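Local coordinates for protein malate dehydrogenase (Pyrococcus horikoshii, PDB 1V9N) that catalyses the reversible NAD-dependent oxidation of (S)-malate to oxaloacetate as a homodimeric enzyme of the LDH2/MDH2 family, at residues I78-E83 with A88-D93. Numbering follows the deposited sequence.
Sequences IRVIRE and ALIDGD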
loop_
_atom_site.group_PDB
_atom_site.type_symbol
_atom_site.label_atom_id
_atom_site.label_comp_id
_atom_site.label_asym_id
_atom_site.label_seq_id
_atom_site.Cartn_x
_atom_site.Cartn_y
_atom_site.Cartn_z
ATOM N N ILE A 78 26.169 7.161 -10.022
ATOM C CA ILE A 78 24.947 6.381 -9.926
ATOM C C ILE A 78 25.043 5.281 -10.975
ATOM O O ILE A 78 24.967 5.544 -12.171
ATOM C CB ILE A 78 23.735 7.297 -10.171
ATOM C CG1 ILE A 78 23.850 8.527 -9.254
ATOM C CG2 ILE A 78 22.441 6.550 -9.896
ATOM C CD1 ILE A 78 22.812 9.605 -9.495
ATOM N N ARG A 79 25.212 4.044 -10.517
ATOM C CA ARG A 79 25.393 2.913 -11.417
ATOM C C ARG A 79 24.263 1.890 -11.506
ATOM O O ARG A 79 23.650 1.526 -10.504
ATOM C CB ARG A 79 26.689 2.193 -11.034
ATOM C CG ARG A 79 27.189 1.204 -12.063
ATOM C CD ARG A 79 28.603 0.744 -11.729
ATOM N NE ARG A 79 28.643 -0.230 -10.641
ATOM C CZ ARG A 79 28.193 -1.478 -10.739
ATOM N NH1 ARG A 79 27.663 -1.908 -11.879
ATOM N NH2 ARG A 79 28.280 -2.300 -9.700
ATOM N N VAL A 80 24.009 1.421 -12.725
ATOM C CA VAL A 80 22.988 0.409 -12.970
ATOM C C VAL A 80 23.630 -0.953 -12.691
ATOM O O VAL A 80 24.608 -1.321 -13.339
ATOM C CB VAL A 80 22.509 0.447 -14.431
ATOM C CG1 VAL A 80 21.504 -0.670 -14.679
ATOM C CG2 VAL A 80 21.880 1.802 -14.735
ATOM N N ILE A 81 23.093 -1.679 -11.716
ATOM C CA ILE A 81 23.615 -2.995 -11.337
ATOM C C ILE A 81 23.001 -4.103 -12.197
ATOM O O ILE A 81 23.710 -4.958 -12.725
ATOM C CB ILE A 81 23.310 -3.308 -9.855
ATOM C CG1 ILE A 81 23.844 -2.188 -8.961
ATOM C CG2 ILE A 81 23.931 -4.636 -9.463
ATOM C CD1 ILE A 81 25.336 -1.958 -9.074
ATOM N N ARG A 82 21.677 -4.092 -12.309
ATOM C CA ARG A 82 20.945 -5.069 -13.115
ATOM C C ARG A 82 19.937 -4.258 -13.912
ATOM O O ARG A 82 19.470 -3.216 -13.448
ATOM C CB ARG A 82 20.189 -6.083 -12.234
ATOM C CG ARG A 82 21.063 -7.049 -11.425
ATOM C CD ARG A 82 21.937 -7.921 -12.322
ATOM N NE ARG A 82 21.155 -8.780 -13.206
ATOM C CZ ARG A 82 20.525 -9.886 -12.817
ATOM N NH1 ARG A 82 20.583 -10.281 -11.554
ATOM N NH2 ARG A 82 19.831 -10.597 -13.694
ATOM N N GLU A 83 19.589 -4.726 -15.103
ATOM C CA GLU A 83 18.641 -3.983 -15.911
ATOM C C GLU A 83 17.944 -4.824 -16.965
ATOM O O GLU A 83 18.462 -5.851 -17.420
ATOM C CB GLU A 83 19.351 -2.792 -16.569
ATOM C CG GLU A 83 18.499 -2.010 -17.565
ATOM C CD GLU A 83 19.183 -0.746 -18.058
ATOM O OE1 GLU A 83 20.358 -0.819 -18.477
ATOM O OE2 GLU A 83 18.541 0.324 -18.029
ATOM N N ALA A 88 15.273 -1.799 -13.491
ATOM C CA ALA A 88 16.669 -1.514 -13.222
ATOM C C ALA A 88 16.931 -1.492 -11.718
ATOM O O ALA A 88 16.061 -1.118 -10.918
ATOM C CB ALA A 88 17.071 -0.185 -13.844
ATOM N N LEU A 89 18.123 -1.936 -11.340
ATOM C CA LEU A 89 18.549 -1.925 -9.950
ATOM C C LEU A 89 19.705 -0.928 -9.951
ATOM O O LEU A 89 20.707 -1.122 -10.634
ATOM C CB LEU A 89 19.011 -3.315 -9.505
ATOM C CG LEU A 89 19.735 -3.401 -8.158
ATOM C CD1 LEU A 89 18.923 -2.713 -7.073
ATOM C CD2 LEU A 89 19.973 -4.866 -7.809
ATOM N N ILE A 90 19.544 0.147 -9.193
ATOM C CA ILE A 90 20.529 1.220 -9.139
ATOM C C ILE A 90 21.248 1.326 -7.794
ATOM O O ILE A 90 20.656 1.072 -6.747
ATOM C CB ILE A 90 19.826 2.591 -9.375
ATOM C CG1 ILE A 90 19.087 2.596 -10.718
ATOM C CG2 ILE A 90 20.824 3.726 -9.250
ATOM C CD1 ILE A 90 19.956 2.344 -11.924
ATOM N N ASP A 91 22.523 1.705 -7.835
ATOM C CA ASP A 91 23.286 1.929 -6.607
ATOM C C ASP A 91 23.560 3.436 -6.613
ATOM O O ASP A 91 24.221 3.955 -7.519
ATOM C CB ASP A 91 24.603 1.148 -6.594
ATOM C CG ASP A 91 25.311 1.231 -5.244
ATOM O OD1 ASP A 91 25.778 2.334 -4.887
ATOM O OD2 ASP A 91 25.387 0.199 -4.527
ATOM N N GLY A 92 23.030 4.126 -5.608
ATOM C CA GLY A 92 23.174 5.571 -5.512
ATOM C C GLY A 92 24.540 6.154 -5.209
ATOM O O GLY A 92 24.716 7.376 -5.271
ATOM N N ASP A 93 25.503 5.301 -4.878
ATOM C CA ASP A 93 26.859 5.756 -4.577
ATOM C C ASP A 93 26.861 6.873 -3.530
ATOM O O ASP A 93 27.654 7.803 -3.603
ATOM C CB ASP A 93 27.537 6.220 -5.875
ATOM C CG ASP A 93 29.051 6.372 -5.735
ATOM O OD1 ASP A 93 29.669 5.592 -4.982
ATOM O OD2 ASP A 93 29.626 7.264 -6.399
#
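The CD1 methyl of I81 touches CB of D91, 4.0 Å away, and also covers one face of the R79 guanidinium, 3.0 Å above its plane and off toward the rim. The D91 carboxylate has its own partners: OD2 makes a salt bridge to R123, while OD1 takes a hydrogen bond from N124 and, on its anti side, another from the backbone N of D93, closing an Asx turn at the strand end. With CG anti to the backbone N (chi1 -172°), D91 swings its carboxylate away from 78-83. Across the strands, R79 and D91 form a hydrogen-bonded antiparallel pair: D91 N to R79 O is 2.9 Å, the return bond from R79 N to D91 O longer at 3.2 Å. This is a β hairpin at one edge of this chain's mixed sheet, with 79-84 outermost within the chain and 87-91 next to the parallel strand 117-125. I81 and R82 both face L89, a classic β bulge; I81 N meets L89 O almost head-on, and L89 N returns to R82 O. On the face that carries V80 and I90, I90 spreads its two branches against 78-83, both contacts tighter than usual: CG2 touches CG2 of I78 at 3.3 Å, and CD1 meets CG2 of V80 at 3.4 Å. Cut back to an alanine, I90 would lose both branches and would probably leave the methyls of I78 and V80 facing a gap that also reaches V120 and A122. I78 continues onto V99 and R103 of helix 97-115, whereas R82 hydrogen-bonds through NH1 to E288 O of the second subunit and packs on H289 of that subunit, and L89 packs on its I291.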